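Local coordinates for protein ALKF (Bacillus cereus, PDB 3ZBO) that is of unknown function but is related to the HEAT-like repeat DNA glycosylases and has affinity for branched DNA structures such as Holliday junctions, at residues N31-H34 and E35-G39; Y98-S101 and D102-A106; N148-E152 and S153-D157; V196-A199 and K200-I204. One frame throughout, in Å; residues are numbered along the deposited sequence.

How the contacts relate
All four contacts are local, each made within one unbroken stretch, and they follow one another in series, none nesting in or crossing another. Contact 1 lies in the loop that leaves helix 22-30 on the way to helix 46-52. Contact 2 forms the start of helix 98-110, close to the centre of the chain, and touches contact 1 where Asn31 packs on Tyr98 and Met99. Contact 3 opens helix 152-165 after the loop from helix 128-144, its centre about 37 Å from that of contact 1. Contact 4 closes helix 192-202 just before strand 204-207; its nearest atoms stay about 6 Å from contact 3.

Contact 1 (N31-H34 and E35-G39); sequences NGAH and EPVFG
His34 and Glu35 meet through a single polar bond between a side chain and the next residue's backbone. The imidazole ND1 of His34 donates to the carbonyl O of Glu35 over 3.1 Å, at an N-H...O angle of 150°. Neither group is ideally turned for it: ND1 stands above the carbonyl plane, and the oxygen lies tilted from the plane of the ring. His34 CG is held between its own backbone N and carbonyl carbon (chi1 53°), which swings the ring's edge alongside the following carbonyl and brings ND1 to that oxygen.

A second polar link spans the cis peptide bond that precedes Pro36. The bent side chain of Glu35 curls back over the turn, and its OE1 accepts from Val37 N at 3.1 Å, the N-H arriving from above the carboxylate plane. The other oxygen, OE2, forms a salt bridge to Lys25 on helix 22-30.

Apolar contact is slight: CG2 of Val37 approaches Ala33 CB at 4.4 Å. The other branch, Val37 CG1, makes a van der Waals contact with the carbonyl His34 O at 3.7 Å. Both residues are buried: Val37 touches Lys25 and Ile29 of helix 22-30, and Ala33 touches Tyr28, Tyr96 and Phe97. Just before them, Gly32 adopts the positive phi of a Schellman motif that ends the helix.

With ND1 as donor, the other imidazole nitrogen, NE2, is probably the acceptor if His34 is neutral. The carboxylate, gripped by Lys25 and a backbone N-H, is probably ionised and ties the cis-proline turn to helix 22-30.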
ATOM      1  N   ASN A  31      -8.112  13.154  -0.067  1.00 17.45           N
ATOM      2  CA  ASN A  31      -7.508  12.051  -0.767  1.00 17.11           C
ATOM      3  C   ASN A  31      -8.549  11.001  -1.244  1.00 13.94           C
ATOM      4  O   ASN A  31      -8.190  10.011  -1.879  1.00 14.43           O
ATOM      5  CB  ASN A  31      -6.548  11.279   0.144  1.00 17.74           C
ATOM      6  CG  ASN A  31      -5.325  12.120   0.575  1.00 21.38           C
ATOM      7  OD1 ASN A  31      -5.063  13.175   0.012  1.00 20.37           O
ATOM      8  ND2 ASN A  31      -4.546  11.623   1.537  1.00 17.68           N
ATOM      9  N   GLY A  32      -9.797  11.140  -0.812  1.00 14.12           N
ATOM     10  CA  GLY A  32     -10.879  10.254  -1.277  1.00 15.31           C
ATOM     11  C   GLY A  32     -11.606   9.529  -0.163  1.00 14.45           C
ATOM     12  O   GLY A  32     -12.522   8.772  -0.470  1.00 16.18           O
ATOM     13  N   ALA A  33     -11.207   9.768   1.095  1.00 14.01           N
ATOM     14  CA  ALA A  33     -11.952   9.135   2.251  1.00 15.06           C
ATOM     15  C   ALA A  33     -13.335   9.793   2.282  1.00 15.84           C
ATOM     16  O   ALA A  33     -13.509  10.962   1.860  1.00 18.14           O
ATOM     17  CB  ALA A  33     -11.236   9.346   3.616  1.00 14.98           C
ATOM     18  N   HIS A  34     -14.285   9.055   2.800  1.00 15.70           N
ATOM     19  CA  HIS A  34     -15.614   9.623   3.080  1.00 15.82           C
ATOM     20  C   HIS A  34     -16.047   9.329   4.451  1.00 18.39           C
ATOM     21  O   HIS A  34     -15.481   8.453   5.123  1.00 17.56           O
ATOM     22  CB  HIS A  34     -16.634   9.162   2.038  1.00 17.01           C
ATOM     23  CG  HIS A  34     -16.769   7.694   1.802  1.00 17.33           C
ATOM     24  ND1 HIS A  34     -17.171   6.800   2.771  1.00 22.29           N
ATOM     25  CD2 HIS A  34     -16.674   6.992   0.654  1.00 19.42           C
ATOM     26  CE1 HIS A  34     -17.241   5.587   2.235  1.00 21.94           C
ATOM     27  NE2 HIS A  34     -17.005   5.692   0.944  1.00 20.46           N
ATOM     28  N   GLU A  35     -17.052  10.111   4.917  1.00 18.56           N
ATOM     29  CA  GLU A  35     -17.609   9.808   6.203  1.00 20.58           C
ATOM     30  C   GLU A  35     -18.178   8.351   6.221  1.00 17.19           C
ATOM     31  O   GLU A  35     -18.733   7.785   5.208  1.00 18.62           O
ATOM     32  CB  GLU A  35     -18.703  10.846   6.547  1.00 20.75           C
ATOM     33  CG  GLU A  35     -18.167  12.184   6.709  1.00 20.70           C
ATOM     34  CD  GLU A  35     -17.596  12.486   8.086  1.00 32.99           C
ATOM     35  OE1 GLU A  35     -17.340  11.527   8.865  1.00 28.26           O
ATOM     36  OE2 GLU A  35     -17.401  13.700   8.434  1.00 34.09           O
ATOM     37  N   PRO A  36     -18.021   7.693   7.369  1.00 18.90           N
ATOM     38  CA  PRO A  36     -17.438   8.177   8.599  1.00 19.50           C
ATOM     39  C   PRO A  36     -15.938   8.095   8.589  1.00 18.96           C
ATOM     40  O   PRO A  36     -15.365   7.085   8.135  1.00 18.33           O
ATOM     41  CB  PRO A  36     -18.018   7.212   9.656  1.00 21.87           C
ATOM     42  CG  PRO A  36     -18.194   5.950   8.947  1.00 19.17           C
ATOM     43  CD  PRO A  36     -18.478   6.280   7.460  1.00 19.73           C
ATOM     44  N   VAL A  37     -15.322   9.141   9.146  1.00 17.41           N
ATOM     45  CA  VAL A  37     -13.865   9.213   9.223  1.00 18.08           C
ATOM     46  C   VAL A  37     -13.539  10.165  10.339  1.00 19.90           C
ATOM     47  O   VAL A  37     -14.213  11.224  10.485  1.00 23.28           O
ATOM     48  CB  VAL A  37     -13.236   9.583   7.831  1.00 19.22           C
ATOM     49  CG1 VAL A  37     -13.775  10.906   7.338  1.00 20.23           C
ATOM     50  CG2 VAL A  37     -11.704   9.678   7.969  1.00 20.35           C
ATOM     51  N   PHE A  38     -12.523   9.819  11.129  1.00 19.26           N
ATOM     52  CA  PHE A  38     -12.190  10.666  12.227  1.00 19.80           C
ATOM     53  C   PHE A  38     -10.931  11.508  11.986  1.00 20.58           C
ATOM     54  O   PHE A  38     -10.814  12.629  12.568  1.00 22.37           O
ATOM     55  CB  PHE A  38     -11.899   9.873  13.488  1.00 20.93           C
ATOM     56  CG  PHE A  38     -13.018   8.966  13.987  1.00 21.02           C
ATOM     57  CD1 PHE A  38     -14.359   9.334  13.945  1.00 23.43           C
ATOM     58  CD2 PHE A  38     -12.670   7.709  14.476  1.00 21.67           C
ATOM     59  CE1 PHE A  38     -15.366   8.480  14.475  1.00 21.43           C
ATOM     60  CE2 PHE A  38     -13.677   6.822  14.985  1.00 21.03           C
ATOM     61  CZ  PHE A  38     -14.972   7.232  14.993  1.00 18.56           C
ATOM     62  N   GLY A  39      -9.972  11.007  11.188  1.00 18.10           N
ATOM     63  CA  GLY A  39      -8.776  11.804  10.985  1.00 17.39           C
ATOM     64  C   GLY A  39      -7.759  11.545  12.079  1.00 19.09           C
ATOM     65  O   GLY A  39      -7.218  12.480  12.759  1.00 19.30           O
TER

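Contact 2 (Y98-S101 and D102-A106); sequences YMLS and DYVVA
Two tyrosine rings, Tyr98 and Tyr103, and the Met99 side chain pack together on one flank of this helical turn. The hydroxyl of Tyr103 lies in the plane of the Tyr98 ring, at its edge, with Tyr103 OH 3.7 Å from Tyr98 CE2. The CG of Met99 sits near the rim of one face of that same Tyr98 ring, and also touches Tyr103 CD2 at 4.0 Å. Tyr98 CG lies between backbone N and carbonyl carbon (chi1 78°), a torsion that places the ring edge beside Tyr103 OH. On another flank Leu100 CD2 and Val104 CG2 meet at 4.0 Å, the two chains lying alongside each other.

Ser101 OG donates to Asp102 OD1 at 2.8 Å, meeting the oxygen from well above the carboxylate plane.

The backbone positions all of these. Asp102 N and Tyr103 N bond to Tyr98 O and Met99 O in alpha-helical fashion. The helix then widens into a pi-type turn, and Ala106 N reaches Ser101 O.

Farther out, Arg172 makes a cation-pi contact with Tyr98, and Trp140 NE1 bonds to Asp102 O. Two polar atoms are thus doubly gripped: Leu100 O takes an almost straight bond from Val105 N (2.9 Å) and a weak one from Val104 N, while OD1 of the buried Asp102 is met by the hydroxyls of Ser101 and Ser132.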
ATOM      1  N   TYR A  98      -7.657   4.559  -2.626  1.00 12.25           N
ATOM      2  CA  TYR A  98      -6.290   4.029  -2.615  1.00 10.36           C
ATOM      3  C   TYR A  98      -5.613   3.961  -1.249  1.00 11.66           C
ATOM      4  O   TYR A  98      -4.733   3.116  -1.081  1.00 11.60           O
ATOM      5  CB  TYR A  98      -5.402   4.832  -3.599  1.00 11.25           C
ATOM      6  CG  TYR A  98      -4.970   6.182  -3.030  1.00 11.20           C
ATOM      7  CD1 TYR A  98      -5.828   7.302  -3.219  1.00 12.08           C
ATOM      8  CD2 TYR A  98      -3.789   6.322  -2.329  1.00 10.66           C
ATOM      9  CE1 TYR A  98      -5.476   8.581  -2.691  1.00 12.23           C
ATOM     10  CE2 TYR A  98      -3.399   7.560  -1.763  1.00 13.80           C
ATOM     11  CZ  TYR A  98      -4.278   8.684  -1.937  1.00 13.39           C
ATOM     12  OH  TYR A  98      -3.876   9.919  -1.381  1.00 16.56           O
ATOM     13  N   MET A  99      -6.004   4.787  -0.281  1.00 11.24           N
ATOM     14  CA  MET A  99      -5.227   4.666   0.966  1.00 10.99           C
ATOM     15  C   MET A  99      -5.575   3.339   1.561  1.00 11.31           C
ATOM     16  O   MET A  99      -4.722   2.739   2.261  1.00 11.99           O
ATOM     17  CB  MET A  99      -5.641   5.748   1.942  1.00 12.54           C
ATOM     18  CG  MET A  99      -5.151   7.132   1.448  1.00 12.70           C
ATOM     19  SD  MET A  99      -5.480   8.469   2.669  1.00 15.05           S
ATOM     20  CE  MET A  99      -4.028   8.262   3.644  1.00 15.02           C
ATOM     21  N   LEU A 100      -6.805   2.857   1.405  1.00 11.63           N
ATOM     22  CA  LEU A 100      -7.177   1.522   1.890  1.00 11.54           C
ATOM     23  C   LEU A 100      -6.513   0.408   1.056  1.00 12.44           C
ATOM     24  O   LEU A 100      -5.961  -0.560   1.638  1.00 11.88           O
ATOM     25  CB  LEU A 100      -8.727   1.343   1.915  1.00 11.12           C
ATOM     26  CG  LEU A 100      -9.338   2.160   3.033  1.00 11.03           C
ATOM     27  CD1 LEU A 100     -10.827   2.203   2.754  1.00 13.45           C
ATOM     28  CD2 LEU A 100      -9.111   1.467   4.447  1.00 13.37           C
ATOM     29  N   SER A 101      -6.592   0.487  -0.299  1.00 10.01           N
ATOM     30  CA  SER A 101      -6.005  -0.575  -1.056  1.00 10.97           C
ATOM     31  C   SER A 101      -4.500  -0.657  -0.827  1.00 10.68           C
ATOM     32  O   SER A 101      -3.934  -1.760  -0.733  1.00 11.11           O
ATOM     33  CB  SER A 101      -6.330  -0.440  -2.551  1.00 11.06           C
ATOM     34  OG  SER A 101      -5.854   0.821  -3.026  1.00 12.21           O
ATOM     35  N   ASP A 102      -3.827   0.506  -0.762  1.00 11.34           N
ATOM     36  CA  ASP A 102      -2.333   0.528  -0.914  1.00 10.04           C
ATOM     37  C   ASP A 102      -1.683   0.522   0.487  1.00 12.20           C
ATOM     38  O   ASP A 102      -0.625  -0.117   0.618  1.00 11.82           O
ATOM     39  CB  ASP A 102      -1.877   1.777  -1.624  1.00 10.37           C
ATOM     40  CG  ASP A 102      -2.424   1.914  -3.059  1.00 13.14           C
ATOM     41  OD1 ASP A 102      -3.130   1.014  -3.553  1.00 14.01           O
ATOM     42  OD2 ASP A 102      -2.106   3.010  -3.573  1.00 13.44           O
ATOM     43  N   TYR A 103      -2.289   1.229   1.481  1.00  9.66           N
ATOM     44  CA  TYR A 103      -1.593   1.406   2.763  1.00 10.98           C
ATOM     45  C   TYR A 103      -2.201   0.548   3.894  1.00 12.62           C
ATOM     46  O   TYR A 103      -1.628   0.442   4.984  1.00 14.94           O
ATOM     47  CB  TYR A 103      -1.616   2.884   3.168  1.00 12.18           C
ATOM     48  CG  TYR A 103      -1.113   3.830   2.124  1.00 10.29           C
ATOM     49  CD1 TYR A 103      -0.095   3.476   1.210  1.00 12.97           C
ATOM     50  CD2 TYR A 103      -1.722   5.083   2.032  1.00 15.01           C
ATOM     51  CE1 TYR A 103       0.377   4.444   0.266  1.00 15.59           C
ATOM     52  CE2 TYR A 103      -1.288   5.974   1.077  1.00 15.22           C
ATOM     53  CZ  TYR A 103      -0.292   5.633   0.236  1.00 17.56           C
ATOM     54  OH  TYR A 103       0.043   6.565  -0.726  1.00 18.86           O
ATOM     55  N   VAL A 104      -3.305  -0.154   3.617  1.00 11.15           N
ATOM     56  CA  VAL A 104      -3.965  -1.003   4.637  1.00 10.42           C
ATOM     57  C   VAL A 104      -4.042  -2.451   4.124  1.00 11.42           C
ATOM     58  O   VAL A 104      -3.267  -3.305   4.584  1.00 12.29           O
ATOM     59  CB  VAL A 104      -5.370  -0.522   4.960  1.00 10.18           C
ATOM     60  CG1 VAL A 104      -5.995  -1.471   6.026  1.00 12.84           C
ATOM     61  CG2 VAL A 104      -5.328   0.884   5.501  1.00 12.69           C
ATOM     62  N   VAL A 105      -4.790  -2.745   3.054  1.00 10.59           N
ATOM     63  CA  VAL A 105      -4.870  -4.111   2.612  1.00 10.42           C
ATOM     64  C   VAL A 105      -3.555  -4.617   2.038  1.00 10.85           C
ATOM     65  O   VAL A 105      -3.136  -5.723   2.388  1.00 11.50           O
ATOM     66  CB  VAL A 105      -6.004  -4.208   1.571  1.00  9.87           C
ATOM     67  CG1 VAL A 105      -6.176  -5.703   1.169  1.00 11.11           C
ATOM     68  CG2 VAL A 105      -7.380  -3.719   2.172  1.00 11.38           C
ATOM     69  N   ALA A 106      -2.882  -3.843   1.164  1.00  9.82           N
ATOM     70  CA  ALA A 106      -1.612  -4.350   0.578  1.00 10.00           C
ATOM     71  C   ALA A 106      -0.566  -4.532   1.694  1.00 10.22           C
ATOM     72  O   ALA A 106       0.285  -5.440   1.563  1.00 11.67           O
ATOM     73  CB  ALA A 106      -1.106  -3.327  -0.431  1.00 11.54           C
TER

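Contact 3 (N148-E152 and S153-D157); sequences NAFSE and SKISD
Ser151 and Lys154 mark the start of helix 152-165, where Ser151, at the N-cap, accepts Lys154 N through OG at 3.1 Å. The torsion that sets OG trans to its own N (chi1 160°) swings it over the first turn to meet that N-H. The backbone completes this closely knit part: Ile155 N donates to Ser151 O at 3.0 Å in an almost straight bond (170°), and Ser156 N likewise to Glu152 O. Ile155 CG1 touches the same carbonyl, Ser151 O.

The buried side is apolar. Phe150 CB lies 4.0 Å from Ile155 CG1, and the terminal CD1 of Ile155 approaches the ring atom CD1 of Phe150 at 4.2 Å, the two side chains running at a slant to each other.

The opposite character prevails on the solvent side. Ser153 OG lies 3.1 Å from Ser151 OG, and the exposed, extended Glu152 lies against Tyr188 and Pro190.

Lys154, by contrast, is extended along the protein, its NZ held by a salt bridge to Asp120 and hydrogen bonds to Tyr138 and Gln116. The capping loop rests through Phe150 on Leu141 and Leu142 of helix 128-144, and the first turn of helix 152-165 rests through Ile155 on Phe180 and Val184 of helix 171-187.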
ATOM      1  N   ASN A 148      16.207 -13.134  -2.474  1.00 18.99           N
ATOM      2  CA  ASN A 148      15.915 -14.516  -2.883  1.00 19.34           C
ATOM      3  C   ASN A 148      14.458 -14.957  -2.716  1.00 19.51           C
ATOM      4  O   ASN A 148      14.069 -16.039  -3.226  1.00 19.60           O
ATOM      5  CB  ASN A 148      16.949 -15.444  -2.204  1.00 21.23           C
ATOM      6  CG  ASN A 148      16.609 -15.768  -0.768  1.00 24.53           C
ATOM      7  OD1 ASN A 148      15.950 -15.022  -0.061  1.00 24.66           O
ATOM      8  ND2 ASN A 148      17.048 -16.931  -0.307  1.00 32.44           N
ATOM      9  N   ALA A 149      13.620 -14.091  -2.130  1.00 16.78           N
ATOM     10  CA  ALA A 149      12.192 -14.360  -2.099  1.00 16.38           C
ATOM     11  C   ALA A 149      11.566 -14.103  -3.429  1.00 16.63           C
ATOM     12  O   ALA A 149      10.383 -14.476  -3.589  1.00 19.21           O
ATOM     13  CB  ALA A 149      11.534 -13.508  -0.936  1.00 17.04           C
ATOM     14  N   PHE A 150      12.285 -13.549  -4.418  1.00 15.66           N
ATOM     15  CA  PHE A 150      11.696 -13.223  -5.731  1.00 15.21           C
ATOM     16  C   PHE A 150      12.406 -13.863  -6.858  1.00 15.26           C
ATOM     17  O   PHE A 150      13.644 -14.033  -6.813  1.00 18.43           O
ATOM     18  CB  PHE A 150      11.774 -11.683  -5.948  1.00 16.61           C
ATOM     19  CG  PHE A 150      11.251 -10.918  -4.781  1.00 13.60           C
ATOM     20  CD1 PHE A 150       9.888 -10.661  -4.666  1.00 13.03           C
ATOM     21  CD2 PHE A 150      12.078 -10.524  -3.760  1.00 14.31           C
ATOM     22  CE1 PHE A 150       9.344  -9.965  -3.540  1.00 14.10           C
ATOM     23  CE2 PHE A 150      11.604  -9.834  -2.693  1.00 14.99           C
ATOM     24  CZ  PHE A 150      10.222  -9.536  -2.529  1.00 14.83           C
ATOM     25  N   SER A 151      11.633 -14.274  -7.846  1.00 17.03           N
ATOM     26  CA  SER A 151      12.169 -14.734  -9.108  1.00 16.78           C
ATOM     27  C   SER A 151      12.639 -13.498  -9.917  1.00 18.49           C
ATOM     28  O   SER A 151      11.809 -12.578 -10.185  1.00 15.99           O
ATOM     29  CB  SER A 151      11.070 -15.456  -9.915  1.00 17.72           C
ATOM     30  OG  SER A 151      11.435 -15.480 -11.253  1.00 19.26           O
ATOM     31  N   GLU A 152      13.921 -13.417 -10.309  1.00 17.19           N
ATOM     32  CA  GLU A 152      14.436 -12.259 -11.051  1.00 18.12           C
ATOM     33  C   GLU A 152      13.732 -12.151 -12.404  1.00 18.07           C
ATOM     34  O   GLU A 152      13.344 -11.080 -12.858  1.00 17.60           O
ATOM     35  CB  GLU A 152      15.979 -12.318 -11.219  1.00 18.78           C
ATOM     36  CG  GLU A 152      16.522 -11.228 -12.017  1.00 22.71           C
ATOM     37  CD  GLU A 152      18.053 -11.253 -12.166  1.00 27.73           C
ATOM     38  OE1 GLU A 152      18.729 -11.786 -11.232  1.00 30.76           O
ATOM     39  OE2 GLU A 152      18.539 -10.779 -13.205  1.00 35.60           O
ATOM     40  N   SER A 153      13.458 -13.289 -13.075  1.00 16.58           N
ATOM     41  CA  SER A 153      12.737 -13.164 -14.310  1.00 16.75           C
ATOM     42  C   SER A 153      11.273 -12.675 -14.112  1.00 16.70           C
ATOM     43  O   SER A 153      10.808 -11.947 -14.971  1.00 17.37           O
ATOM     44  CB  SER A 153      12.756 -14.567 -15.095  1.00 20.44           C
ATOM     45  OG  SER A 153      12.113 -15.503 -14.326  1.00 28.68           O
ATOM     46  N   LYS A 154      10.594 -13.024 -13.016  1.00 17.46           N
ATOM     47  CA  LYS A 154       9.249 -12.544 -12.778  1.00 15.75           C
ATOM     48  C   LYS A 154       9.326 -11.006 -12.575  1.00 15.84           C
ATOM     49  O   LYS A 154       8.499 -10.302 -13.176  1.00 14.19           O
ATOM     50  CB  LYS A 154       8.678 -13.158 -11.518  1.00 15.24           C
ATOM     51  CG  LYS A 154       7.205 -12.830 -11.328  1.00 17.56           C
ATOM     52  CD  LYS A 154       6.785 -13.401  -9.909  1.00 23.61           C
ATOM     53  CE  LYS A 154       5.365 -13.421  -9.701  1.00 25.03           C
ATOM     54  NZ  LYS A 154       5.226 -13.999  -8.302  1.00 19.20           N
ATOM     55  N   ILE A 155      10.272 -10.563 -11.719  1.00 15.06           N
ATOM     56  CA  ILE A 155      10.348  -9.075 -11.531  1.00 13.93           C
ATOM     57  C   ILE A 155      10.696  -8.369 -12.820  1.00 13.52           C
ATOM     58  O   ILE A 155      10.167  -7.317 -13.150  1.00 13.89           O
ATOM     59  CB  ILE A 155      11.378  -8.754 -10.408  1.00 13.16           C
ATOM     60  CG1 ILE A 155      11.006  -9.387  -9.086  1.00 13.81           C
ATOM     61  CG2 ILE A 155      11.549  -7.188 -10.260  1.00 16.10           C
ATOM     62  CD1 ILE A 155       9.614  -9.046  -8.506  1.00 17.61           C
ATOM     63  N   SER A 156      11.610  -8.948 -13.651  1.00 14.62           N
ATOM     64  CA  SER A 156      11.914  -8.328 -14.900  1.00 16.03           C
ATOM     65  C   SER A 156      10.698  -8.221 -15.824  1.00 15.81           C
ATOM     66  O   SER A 156      10.485  -7.177 -16.476  1.00 16.74           O
ATOM     67  CB  SER A 156      13.064  -9.175 -15.520  1.00 18.76           C
ATOM     68  OG  SER A 156      13.448  -8.626 -16.757  1.00 22.50           O
ATOM     69  N   ASP A 157       9.906  -9.299 -15.866  1.00 15.84           N
ATOM     70  CA  ASP A 157       8.720  -9.302 -16.722  1.00 16.87           C
ATOM     71  C   ASP A 157       7.697  -8.254 -16.191  1.00 16.07           C
ATOM     72  O   ASP A 157       7.020  -7.573 -16.998  1.00 15.84           O
ATOM     73  CB  ASP A 157       8.088 -10.695 -16.722  1.00 18.32           C
ATOM     74  CG  ASP A 157       8.851 -11.713 -17.530  1.00 24.99           C
ATOM     75  OD1 ASP A 157       9.713 -11.340 -18.301  1.00 28.01           O
ATOM     76  OD2 ASP A 157       8.453 -12.903 -17.375  1.00 29.80           O
TER

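Contact 4 (V196-A199 and K200-I204); sequences VEIA and KEVGI
Lys200 opens the second half of this helix end, its backbone N bonding to Val196 O at 3.0 Å. Its CB rests 3.4 Å from Glu197 O, and from there the extended aliphatic chain leads outward. NZ of Lys200 stays 4.9 Å from Glu197 OE1, near enough for some electrostatic attraction but too far for a contact.

One residue on, Glu201 N donates to Glu197 O, and the two carboxylates also come together. Glu197 bends at its second torsion (chi2 54°), which turns its acid group along the helix toward Glu201, whereas Glu201 is extended beyond CG. Glu197 OE2 and Glu201 OE2 end up 2.9 Å apart, with the carboxylate planes turned 56° against each other. Two acceptors so close would repel if both were charged; a proton shared between them is possible, and a weak, long ion pair from Lys163 to Glu201 OE1 might ease the charge a little.

Val202 turns to the buried side. Its N bonds to Ile198 O at 2.8 Å, and its CG2 approaches both that oxygen, at 3.3 Å, and Ile198 CG2, at 4.1 Å. His167 takes up Val202 O, while Ile198 packs on helix 152-165 and Ala199 on helix 219-228.

Gly203 then leaves helical geometry with positive phi. Its N still reaches back to Ala199 O at 3.0 Å, and a water lies beside both Ala199 O and Gly203 O. This is a glycine-terminated helix C-terminus, leading directly into the strand 204-207 of a two-stranded antiparallel hairpin.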
ATOM      1  N   VAL A 196      16.175   1.496 -13.717  1.00 13.86           N
ATOM      2  CA  VAL A 196      16.593   2.889 -14.054  1.00 15.19           C
ATOM      3  C   VAL A 196      16.262   3.149 -15.515  1.00 14.73           C
ATOM      4  O   VAL A 196      15.716   4.225 -15.847  1.00 15.26           O
ATOM      5  CB  VAL A 196      18.102   3.148 -13.710  1.00 15.55           C
ATOM      6  CG1 VAL A 196      18.598   4.430 -14.316  1.00 14.79           C
ATOM      7  CG2 VAL A 196      18.270   3.114 -12.186  1.00 14.48           C
ATOM      8  N   GLU A 197      16.579   2.178 -16.400  1.00 15.99           N
ATOM      9  CA  GLU A 197      16.347   2.428 -17.812  1.00 16.54           C
ATOM     10  C   GLU A 197      14.839   2.445 -18.100  1.00 16.20           C
ATOM     11  O   GLU A 197      14.379   3.312 -18.845  1.00 16.76           O
ATOM     12  CB  GLU A 197      17.052   1.277 -18.560  1.00 18.20           C
ATOM     13  CG  GLU A 197      16.799   1.341 -20.079  1.00 26.43           C
ATOM     14  CD  GLU A 197      17.171   2.689 -20.697  1.00 38.65           C
ATOM     15  OE1 GLU A 197      18.217   3.280 -20.288  1.00 42.37           O
ATOM     16  OE2 GLU A 197      16.407   3.164 -21.608  1.00 41.71           O
ATOM     17  N   ILE A 198      14.080   1.565 -17.423  1.00 13.95           N
ATOM     18  CA  ILE A 198      12.626   1.601 -17.626  1.00 16.27           C
ATOM     19  C   ILE A 198      12.057   2.919 -17.177  1.00 14.43           C
ATOM     20  O   ILE A 198      11.154   3.496 -17.820  1.00 15.58           O
ATOM     21  CB  ILE A 198      11.969   0.404 -17.060  1.00 15.33           C
ATOM     22  CG1 ILE A 198      12.367  -0.691 -18.067  1.00 21.35           C
ATOM     23  CG2 ILE A 198      10.440   0.502 -17.123  1.00 17.71           C
ATOM     24  CD1 ILE A 198      11.953  -1.943 -17.798  1.00 25.76           C
ATOM     25  N   ALA A 199      12.540   3.387 -16.031  1.00 13.93           N
ATOM     26  CA  ALA A 199      12.057   4.724 -15.543  1.00 14.98           C
ATOM     27  C   ALA A 199      12.302   5.818 -16.552  1.00 16.42           C
ATOM     28  O   ALA A 199      11.414   6.649 -16.766  1.00 15.78           O
ATOM     29  CB  ALA A 199      12.633   5.073 -14.177  1.00 15.56           C
ATOM     30  N   LYS A 200      13.492   5.825 -17.174  1.00 16.24           N
ATOM     31  CA  LYS A 200      13.768   6.804 -18.215  1.00 17.26           C
ATOM     32  C   LYS A 200      12.813   6.649 -19.387  1.00 16.40           C
ATOM     33  O   LYS A 200      12.312   7.686 -19.915  1.00 17.42           O
ATOM     34  CB  LYS A 200      15.199   6.569 -18.669  1.00 16.93           C
ATOM     35  CG  LYS A 200      15.618   7.589 -19.701  1.00 23.79           C
ATOM     36  CD  LYS A 200      17.081   7.376 -20.092  1.00 29.63           C
ATOM     37  CE  LYS A 200      17.632   8.553 -20.906  1.00 36.04           C
ATOM     38  NZ  LYS A 200      18.833   8.006 -21.620  1.00 41.99           N
ATOM     39  N   GLU A 201      12.533   5.412 -19.782  1.00 16.72           N
ATOM     40  CA  GLU A 201      11.596   5.152 -20.926  1.00 16.49           C
ATOM     41  C   GLU A 201      10.183   5.621 -20.588  1.00 18.03           C
ATOM     42  O   GLU A 201       9.511   6.185 -21.468  1.00 19.26           O
ATOM     43  CB  GLU A 201      11.600   3.678 -21.341  1.00 19.30           C
ATOM     44  CG  GLU A 201      12.933   3.362 -21.952  1.00 23.85           C
ATOM     45  CD  GLU A 201      13.073   2.007 -22.573  1.00 36.26           C
ATOM     46  OE1 GLU A 201      12.137   1.566 -23.239  1.00 38.40           O
ATOM     47  OE2 GLU A 201      14.188   1.439 -22.449  1.00 41.51           O
ATOM     48  N   VAL A 202       9.753   5.374 -19.319  1.00 15.35           N
ATOM     49  CA  VAL A 202       8.406   5.729 -18.906  1.00 14.21           C
ATOM     50  C   VAL A 202       8.234   7.243 -18.812  1.00 15.47           C
ATOM     51  O   VAL A 202       7.202   7.802 -19.224  1.00 15.99           O
ATOM     52  CB  VAL A 202       8.126   4.994 -17.570  1.00 14.58           C
ATOM     53  CG1 VAL A 202       6.919   5.576 -16.906  1.00 16.40           C
ATOM     54  CG2 VAL A 202       7.811   3.554 -17.873  1.00 15.25           C
ATOM     55  N   GLY A 203       9.197   7.929 -18.240  1.00 15.15           N
ATOM     56  CA  GLY A 203       9.114   9.354 -18.136  1.00 13.92           C
ATOM     57  C   GLY A 203       8.091   9.779 -17.084  1.00 15.73           C
ATOM     58  O   GLY A 203       7.799   9.032 -16.170  1.00 15.83           O
ATOM     59  N   ILE A 204       7.503  10.948 -17.261  1.00 12.98           N
ATOM     60  CA  ILE A 204       6.530  11.442 -16.325  1.00 13.74           C
ATOM     61  C   ILE A 204       5.206  10.636 -16.435  1.00 13.85           C
ATOM     62  O   ILE A 204       4.724  10.353 -17.533  1.00 14.62           O
ATOM     63  CB  ILE A 204       6.143  12.912 -16.635  1.00 13.86           C
ATOM     64  CG1 ILE A 204       7.400  13.825 -16.487  1.00 13.31           C
ATOM     65  CG2 ILE A 204       5.012  13.427 -15.720  1.00 12.73           C
ATOM     66  CD1 ILE A 204       7.930  13.816 -15.039  1.00 15.63           C
TER
HETATM   67  O   HOH W   1      10.515   8.388 -14.819  1.00 15.14           O